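Local coordinates for Tle cognate immunity protein 4 C-terminal domain-containing protein (Pseudomonas aeruginosa PAO1, PDB 4R1D), which binds the type VI secretion lipase effector Tle4 and, as its cognate immunity protein, probably protects the producing cell from it, at residues Pro19-Ile24 and Thr169-Pro174; Pro174-Glu179 and Leu261-Arg266. All coordinates share one frame; numbering follows the deposited sequence.

Contact 1: residues Pro19-Ile24 and Thr169-Pro174; sequences PPDAVI and TFPEHP
Val23 and Thr169 meet as an antiparallel hydrogen-bonded pair, joined by two backbone bonds: Val23 N to Thr169 O at 2.9 Å, nearly straight at the hydrogen (171°), and Thr169 N to Val23 O, also 2.9 Å. Their side chains rise on the same face of the sheet, where Thr169 OG1 comes within 3.4 Å of Val23 CB. OG1 gets there because chi1 of 66° tucks it between the backbone N and the carbonyl carbon. Thr169 O takes a second, weaker contact from Ala22 CA at 3.5 Å. Beyond this pair, side chains, a backbone carbonyl and a water take over. The Pro171 ring lies against Asp21, its CD 3.3 Å from Asp21 O and its CG beside the carboxylate, the two side chains running antiparallel. A water receives the N-H of Glu172 and donates to Asp21 OD2 at 2.6 Å, bridging the loops. Glu172 OE2 lies 4.5 Å from Asp21 OD2, a like-charge proximity that this water bond would probably ease. On the buried side, Pro19 CG meets the edge of the Phe170 ring at CE1 (3.9 Å), close to the ring plane; Trp6 packs on Pro19, and Phe178 and Ile291 on Phe170. Two type I turns set these groups: Pro19 to Ala22, with Ala22 N bonded to Pro19 O, and Phe170 to His173, with His173 N bonded to Phe170 O. The arrangement is an antiparallel strand pair flanked by turns, joining strand 23-30 of the N-terminal family region to strand 162-169 of the C-terminal one.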
ATOM      1  N   PRO B  19      20.113 -18.181 -17.638  1.00 22.32           N
ATOM      2  CA  PRO B  19      21.071 -17.770 -18.675  1.00 22.74           C
ATOM      3  C   PRO B  19      22.193 -16.948 -18.054  1.00 27.48           C
ATOM      4  O   PRO B  19      21.990 -16.307 -17.022  1.00 22.17           O
ATOM      5  CB  PRO B  19      20.243 -16.879 -19.609  1.00 28.50           C
ATOM      6  CG  PRO B  19      18.812 -17.128 -19.261  1.00 29.16           C
ATOM      7  CD  PRO B  19      18.761 -17.646 -17.866  1.00 19.95           C
ATOM      8  N   PRO B  20      23.376 -16.942 -18.687  1.00 23.91           N
ATOM      9  CA  PRO B  20      24.518 -16.285 -18.049  1.00 25.33           C
ATOM     10  C   PRO B  20      24.364 -14.767 -17.917  1.00 21.45           C
ATOM     11  O   PRO B  20      24.964 -14.181 -17.016  1.00 25.55           O
ATOM     12  CB  PRO B  20      25.687 -16.642 -18.981  1.00 28.21           C
ATOM     13  CG  PRO B  20      25.041 -16.839 -20.317  1.00 26.26           C
ATOM     14  CD  PRO B  20      23.701 -17.469 -20.022  1.00 29.63           C
ATOM     15  N   ASP B  21      23.583 -14.143 -18.792  1.00 25.50           N
ATOM     16  CA  ASP B  21      23.420 -12.692 -18.754  1.00 23.33           C
ATOM     17  C   ASP B  21      22.202 -12.245 -17.926  1.00 25.40           C
ATOM     18  O   ASP B  21      21.873 -11.066 -17.894  1.00 23.06           O
ATOM     19  CB  ASP B  21      23.338 -12.115 -20.171  1.00 24.09           C
ATOM     20  CG  ASP B  21      22.186 -12.692 -20.977  1.00 28.01           C
ATOM     21  OD1 ASP B  21      21.791 -13.845 -20.705  1.00 33.18           O
ATOM     22  OD2 ASP B  21      21.677 -12.001 -21.893  1.00 32.46           O
ATOM     23  N   ALA B  22      21.552 -13.185 -17.249  1.00 22.77           N
ATOM     24  CA  ALA B  22      20.385 -12.862 -16.423  1.00 20.39           C
ATOM     25  C   ALA B  22      20.779 -11.874 -15.331  1.00 19.01           C
ATOM     26  O   ALA B  22      21.833 -12.020 -14.706  1.00 21.07           O
ATOM     27  CB  ALA B  22      19.805 -14.126 -15.810  1.00 19.88           C
ATOM     28  N   VAL B  23      19.931 -10.869 -15.117  1.00 17.18           N
ATOM     29  CA  VAL B  23      20.130  -9.886 -14.058  1.00 16.77           C
ATOM     30  C   VAL B  23      19.222 -10.280 -12.896  1.00 20.00           C
ATOM     31  O   VAL B  23      17.998 -10.291 -13.042  1.00 19.20           O
ATOM     32  CB  VAL B  23      19.754  -8.474 -14.536  1.00 20.78           C
ATOM     33  CG1 VAL B  23      19.973  -7.453 -13.423  1.00 22.59           C
ATOM     34  CG2 VAL B  23      20.551  -8.108 -15.791  1.00 21.04           C
ATOM     35  N   ILE B  24      19.831 -10.587 -11.756  1.00 15.10           N
ATOM     36  CA  ILE B  24      19.153 -11.270 -10.647  1.00 18.27           C
ATOM     37  C   ILE B  24      19.131 -10.413  -9.380  1.00 19.30           C
ATOM     38  O   ILE B  24      20.155  -9.878  -8.961  1.00 17.85           O
ATOM     39  CB  ILE B  24      19.872 -12.600 -10.319  1.00 18.23           C
ATOM     40  CG1 ILE B  24      19.918 -13.500 -11.556  1.00 20.14           C
ATOM     41  CG2 ILE B  24      19.205 -13.321  -9.146  1.00 17.61           C
ATOM     42  CD1 ILE B  24      20.942 -14.630 -11.453  1.00 18.46           C
ATOM     43  N   THR B 169      15.672 -10.438 -14.829  1.00 16.26           N
ATOM     44  CA  THR B 169      15.426  -9.880 -16.156  1.00 16.96           C
ATOM     45  C   THR B 169      16.450 -10.380 -17.163  1.00 20.87           C
ATOM     46  O   THR B 169      17.514 -10.901 -16.792  1.00 20.11           O
ATOM     47  CB  THR B 169      15.361  -8.327 -16.166  1.00 17.31           C
ATOM     48  OG1 THR B 169      16.638  -7.772 -15.836  1.00 17.92           O
ATOM     49  CG2 THR B 169      14.305  -7.827 -15.156  1.00 20.54           C
ATOM     50  N   PHE B 170      16.105 -10.232 -18.438  1.00 19.87           N
ATOM     51  CA  PHE B 170      16.889 -10.807 -19.524  1.00 25.76           C
ATOM     52  C   PHE B 170      17.182  -9.725 -20.555  1.00 23.28           C
ATOM     53  O   PHE B 170      16.265  -9.205 -21.186  1.00 23.85           O
ATOM     54  CB  PHE B 170      16.102 -11.946 -20.178  1.00 23.09           C
ATOM     55  CG  PHE B 170      15.547 -12.944 -19.193  1.00 23.04           C
ATOM     56  CD1 PHE B 170      16.261 -14.086 -18.867  1.00 22.64           C
ATOM     57  CD2 PHE B 170      14.310 -12.741 -18.597  1.00 22.75           C
ATOM     58  CE1 PHE B 170      15.763 -15.002 -17.956  1.00 20.62           C
ATOM     59  CE2 PHE B 170      13.805 -13.656 -17.689  1.00 19.69           C
ATOM     60  CZ  PHE B 170      14.527 -14.787 -17.366  1.00 17.34           C
ATOM     61  N   PRO B 171      18.464  -9.358 -20.706  1.00 24.59           N
ATOM     62  CA  PRO B 171      18.843  -8.304 -21.658  1.00 27.48           C
ATOM     63  C   PRO B 171      18.179  -8.470 -23.024  1.00 27.35           C
ATOM     64  O   PRO B 171      17.692  -7.488 -23.593  1.00 33.18           O
ATOM     65  CB  PRO B 171      20.361  -8.476 -21.768  1.00 30.37           C
ATOM     66  CG  PRO B 171      20.763  -8.946 -20.408  1.00 27.71           C
ATOM     67  CD  PRO B 171      19.610  -9.808 -19.897  1.00 23.31           C
ATOM     68  N   GLU B 172      18.141  -9.699 -23.524  1.00 27.72           N
ATOM     69  CA  GLU B 172      17.581 -10.001 -24.843  1.00 35.65           C
ATOM     70  C   GLU B 172      16.057  -9.895 -24.908  1.00 33.02           C
ATOM     71  O   GLU B 172      15.481  -9.856 -26.000  1.00 30.88           O
ATOM     72  CB  GLU B 172      18.004 -11.406 -25.290  1.00 33.53           C
ATOM     73  CG  GLU B 172      19.504 -11.581 -25.455  1.00 37.54           C
ATOM     74  CD  GLU B 172      19.894 -13.022 -25.728  1.00 50.53           C
ATOM     75  OE1 GLU B 172      19.065 -13.924 -25.471  1.00 51.67           O
ATOM     76  OE2 GLU B 172      21.028 -13.256 -26.203  1.00 59.64           O
ATOM     77  N   HIS B 173      15.405  -9.860 -23.749  1.00 26.32           N
ATOM     78  CA  HIS B 173      13.946  -9.807 -23.704  1.00 28.57           C
ATOM     79  C   HIS B 173      13.431  -8.630 -22.889  1.00 26.63           C
ATOM     80  O   HIS B 173      12.926  -8.807 -21.777  1.00 28.36           O
ATOM     81  CB  HIS B 173      13.394 -11.117 -23.147  1.00 28.26           C
ATOM     82  CG  HIS B 173      13.879 -12.328 -23.879  1.00 31.19           C
ATOM     83  ND1 HIS B 173      13.607 -12.546 -25.213  1.00 28.07           N
ATOM     84  CD2 HIS B 173      14.621 -13.383 -23.467  1.00 26.29           C
ATOM     85  CE1 HIS B 173      14.154 -13.690 -25.588  1.00 28.70           C
ATOM     86  NE2 HIS B 173      14.776 -14.214 -24.548  1.00 27.86           N
ATOM     87  N   PRO B 174      13.545  -7.419 -23.447  1.00 26.94           N
ATOM     88  CA  PRO B 174      13.111  -6.197 -22.768  1.00 26.55           C
ATOM     89  C   PRO B 174      11.642  -6.284 -22.389  1.00 29.24           C
ATOM     90  O   PRO B 174      10.809  -6.644 -23.212  1.00 30.94           O
ATOM     91  CB  PRO B 174      13.313  -5.110 -23.832  1.00 29.55           C
ATOM     92  CG  PRO B 174      13.319  -5.850 -25.138  1.00 29.50           C
ATOM     93  CD  PRO B 174      13.984  -7.154 -24.827  1.00 29.86           C
TER
HETATM   94  O   HOH W   1      19.149 -12.265 -22.317  1.00 34.03           O

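Contact 2: residues Pro174-Glu179 and Leu261-Arg266; sequences PGARFE and LAVLER
Arg177 and Ala262 form the tight centre, an antiparallel hydrogen-bonded pair whose two N-H...O bonds, Arg177 N to Ala262 O and Ala262 N to Arg177 O, both measure 2.9 Å. Beside it, Leu261 and Phe178 face helix 281-292. With CG anti to the backbone N (chi1 -180°), Leu261 brings CD1 to 3.4 Å from Arg177 O and 3.8 Å from Phe178 CB. On the same face, Val263 CG2 touches Ala176 CB at 4.0 Å. Past Val263 the chains part and water fills in: one molecule donates to both Gly175 O and Leu264 O, and a second donates to Gly175 O while accepting from Leu264 N. Here Arg266 folds back, bent at chi3 (-44°), setting CD 3.3 Å from Gly175 CA and laying one face of its guanidinium over Pro174 O, 3.3 Å above the plane. NH1 is hydrogen-bonded to Pro275 O instead. Arg177 points its guanidinium to the other face, where NH2 forms a salt bridge with Glu70 of the partner chain, and Trp92 of that chain packs on Ala262. The chemistry thus implies two roles: an apolar face covered by helix 281-292 and the loop residues Ala277 and Phe278, and a polar one engaged in the complex.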
ATOM      1  N   PRO B 174      13.545  -7.419 -23.447  1.00 26.94           N
ATOM      2  CA  PRO B 174      13.111  -6.197 -22.768  1.00 26.55           C
ATOM      3  C   PRO B 174      11.642  -6.284 -22.389  1.00 29.24           C
ATOM      4  O   PRO B 174      10.809  -6.644 -23.212  1.00 30.94           O
ATOM      5  CB  PRO B 174      13.313  -5.110 -23.832  1.00 29.55           C
ATOM      6  CG  PRO B 174      13.319  -5.850 -25.138  1.00 29.50           C
ATOM      7  CD  PRO B 174      13.984  -7.154 -24.827  1.00 29.86           C
ATOM      8  N   GLY B 175      11.328  -5.950 -21.146  1.00 24.65           N
ATOM      9  CA  GLY B 175       9.956  -5.998 -20.690  1.00 24.92           C
ATOM     10  C   GLY B 175       9.602  -7.278 -19.958  1.00 23.53           C
ATOM     11  O   GLY B 175       8.572  -7.339 -19.300  1.00 22.49           O
ATOM     12  N   ALA B 176      10.443  -8.301 -20.072  1.00 27.41           N
ATOM     13  CA  ALA B 176      10.179  -9.566 -19.384  1.00 21.88           C
ATOM     14  C   ALA B 176      10.733  -9.580 -17.964  1.00 17.00           C
ATOM     15  O   ALA B 176      11.814  -9.056 -17.696  1.00 20.53           O
ATOM     16  CB  ALA B 176      10.749 -10.737 -20.174  1.00 19.08           C
ATOM     17  N   ARG B 177       9.999 -10.201 -17.048  1.00 19.12           N
ATOM     18  CA  ARG B 177      10.547 -10.472 -15.727  1.00 15.95           C
ATOM     19  C   ARG B 177      10.125 -11.859 -15.283  1.00 13.62           C
ATOM     20  O   ARG B 177       8.962 -12.239 -15.431  1.00 15.57           O
ATOM     21  CB  ARG B 177      10.088  -9.422 -14.700  1.00 19.69           C
ATOM     22  CG  ARG B 177      10.879  -9.472 -13.387  1.00 22.34           C
ATOM     23  CD  ARG B 177      10.246  -8.611 -12.270  1.00 20.63           C
ATOM     24  NE  ARG B 177       9.997  -7.233 -12.703  1.00 18.93           N
ATOM     25  CZ  ARG B 177      10.941  -6.310 -12.841  1.00 21.65           C
ATOM     26  NH1 ARG B 177      12.204  -6.611 -12.571  1.00 17.47           N
ATOM     27  NH2 ARG B 177      10.619  -5.086 -13.254  1.00 23.12           N
ATOM     28  N   PHE B 178      11.080 -12.620 -14.780  1.00 16.10           N
ATOM     29  CA  PHE B 178      10.799 -13.921 -14.188  1.00 15.19           C
ATOM     30  C   PHE B 178      10.940 -13.808 -12.681  1.00 17.03           C
ATOM     31  O   PHE B 178      11.827 -13.120 -12.192  1.00 16.28           O
ATOM     32  CB  PHE B 178      11.758 -14.982 -14.759  1.00 16.44           C
ATOM     33  CG  PHE B 178      11.669 -16.321 -14.070  1.00 17.62           C
ATOM     34  CD1 PHE B 178      10.725 -17.257 -14.455  1.00 15.76           C
ATOM     35  CD2 PHE B 178      12.537 -16.643 -13.037  1.00 19.75           C
ATOM     36  CE1 PHE B 178      10.638 -18.498 -13.803  1.00 16.68           C
ATOM     37  CE2 PHE B 178      12.456 -17.864 -12.384  1.00 16.32           C
ATOM     38  CZ  PHE B 178      11.502 -18.790 -12.763  1.00 18.52           C
ATOM     39  N   GLU B 179      10.065 -14.473 -11.939  1.00 15.62           N
ATOM     40  CA  GLU B 179      10.238 -14.558 -10.492  1.00 14.54           C
ATOM     41  C   GLU B 179      10.034 -15.970  -9.952  1.00 13.35           C
ATOM     42  O   GLU B 179       9.210 -16.737 -10.461  1.00 15.03           O
ATOM     43  CB  GLU B 179       9.361 -13.554  -9.740  1.00 19.84           C
ATOM     44  CG  GLU B 179       7.907 -13.563 -10.116  1.00 16.06           C
ATOM     45  CD  GLU B 179       7.018 -13.120  -8.952  1.00 18.50           C
ATOM     46  OE1 GLU B 179       6.913 -11.894  -8.684  1.00 18.28           O
ATOM     47  OE2 GLU B 179       6.441 -14.010  -8.299  1.00 16.78           O
ATOM     48  N   LEU B 261       6.390 -15.694 -15.117  1.00 15.61           N
ATOM     49  CA  LEU B 261       7.046 -14.879 -16.123  1.00 14.60           C
ATOM     50  C   LEU B 261       6.016 -13.925 -16.684  1.00 16.61           C
ATOM     51  O   LEU B 261       4.962 -14.345 -17.157  1.00 17.74           O
ATOM     52  CB  LEU B 261       7.619 -15.761 -17.235  1.00 17.74           C
ATOM     53  CG  LEU B 261       8.344 -15.026 -18.364  1.00 19.19           C
ATOM     54  CD1 LEU B 261       9.672 -14.533 -17.867  1.00 23.54           C
ATOM     55  CD2 LEU B 261       8.549 -15.975 -19.555  1.00 30.63           C
ATOM     56  N   ALA B 262       6.311 -12.634 -16.618  1.00 17.11           N
ATOM     57  CA  ALA B 262       5.369 -11.637 -17.105  1.00 16.70           C
ATOM     58  C   ALA B 262       6.022 -10.684 -18.100  1.00 16.06           C
ATOM     59  O   ALA B 262       7.210 -10.367 -17.989  1.00 19.47           O
ATOM     60  CB  ALA B 262       4.814 -10.849 -15.965  1.00 15.85           C
ATOM     61  N   VAL B 263       5.224 -10.240 -19.063  1.00 17.99           N
ATOM     62  CA  VAL B 263       5.529  -9.039 -19.840  1.00 16.09           C
ATOM     63  C   VAL B 263       4.339  -8.107 -19.718  1.00 20.09           C
ATOM     64  O   VAL B 263       3.296  -8.345 -20.322  1.00 21.03           O
ATOM     65  CB  VAL B 263       5.788  -9.339 -21.330  1.00 17.68           C
ATOM     66  CG1 VAL B 263       6.060  -8.030 -22.088  1.00 19.95           C
ATOM     67  CG2 VAL B 263       6.968 -10.269 -21.485  1.00 18.33           C
ATOM     68  N   LEU B 264       4.495  -7.065 -18.904  1.00 22.14           N
ATOM     69  CA  LEU B 264       3.449  -6.072 -18.700  1.00 22.94           C
ATOM     70  C   LEU B 264       3.531  -4.994 -19.778  1.00 22.94           C
ATOM     71  O   LEU B 264       4.463  -4.971 -20.581  1.00 29.67           O
ATOM     72  CB  LEU B 264       3.584  -5.433 -17.314  1.00 22.08           C
ATOM     73  CG  LEU B 264       3.669  -6.446 -16.170  1.00 20.13           C
ATOM     74  CD1 LEU B 264       3.908  -5.745 -14.829  1.00 21.94           C
ATOM     75  CD2 LEU B 264       2.424  -7.316 -16.130  1.00 21.53           C
ATOM     76  N   GLU B 265       2.535  -4.124 -19.806  1.00 28.14           N
ATOM     77  CA  GLU B 265       2.513  -3.044 -20.782  1.00 28.40           C
ATOM     78  C   GLU B 265       3.769  -2.187 -20.675  1.00 33.74           C
ATOM     79  O   GLU B 265       4.186  -1.821 -19.582  1.00 34.04           O
ATOM     80  CB  GLU B 265       1.265  -2.182 -20.580  1.00 32.14           C
ATOM     81  CG  GLU B 265       1.124  -1.055 -21.592  1.00 35.21           C
ATOM     82  CD  GLU B 265      -0.240  -0.379 -21.549  1.00 31.76           C
ATOM     83  OE1 GLU B 265      -1.049  -0.684 -20.649  1.00 38.10           O
ATOM     84  OE2 GLU B 265      -0.502   0.469 -22.425  1.00 42.66           O
ATOM     85  N   ARG B 266       4.380  -1.895 -21.818  1.00 38.57           N
ATOM     86  CA  ARG B 266       5.492  -0.954 -21.890  1.00 35.40           C
ATOM     87  C   ARG B 266       5.154   0.092 -22.931  1.00 52.96           C
ATOM     88  O   ARG B 266       4.154  -0.020 -23.639  1.00 40.91           O
ATOM     89  CB  ARG B 266       6.781  -1.652 -22.287  1.00 44.78           C
ATOM     90  CG  ARG B 266       7.532  -2.243 -21.128  1.00 42.79           C
ATOM     91  CD  ARG B 266       8.547  -3.220 -21.637  1.00 46.07           C
ATOM     92  NE  ARG B 266       7.965  -4.063 -22.673  1.00 39.81           N
ATOM     93  CZ  ARG B 266       8.494  -4.226 -23.878  1.00 35.46           C
ATOM     94  NH1 ARG B 266       9.623  -3.609 -24.195  1.00 43.29           N
ATOM     95  NH2 ARG B 266       7.893  -5.009 -24.764  1.00 45.12           N
TER
HETATM   96  O   HOH W   2       6.914  -5.069 -19.535  1.00 29.88           O
HETATM   97  O   HOH W   3       6.828  -7.408 -16.760  1.00 31.30           O

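In the fold
Contacts 1 and 2 follow one another along the chain, sharing Pro174, and their centres lie 11 Å apart. Strands 23-30, 162-169, 176-183 and 256-263 are neighbours in that order, so contact 1 joins the first pair and contact 2 the last. Side chains bridge them on both faces: Phe170 CZ packs 3.8 Å from Phe178 CB and Phe170 CE2 4.2 Å from Leu261 CD1 on the helix-covered side, while Thr169 CG2 lies 3.5 Å from Arg177 NH1 on the other. The partner chain touches neither segment of contact 1 but reaches contact 2, where Glu179 adds a salt bridge to Arg97 of that chain.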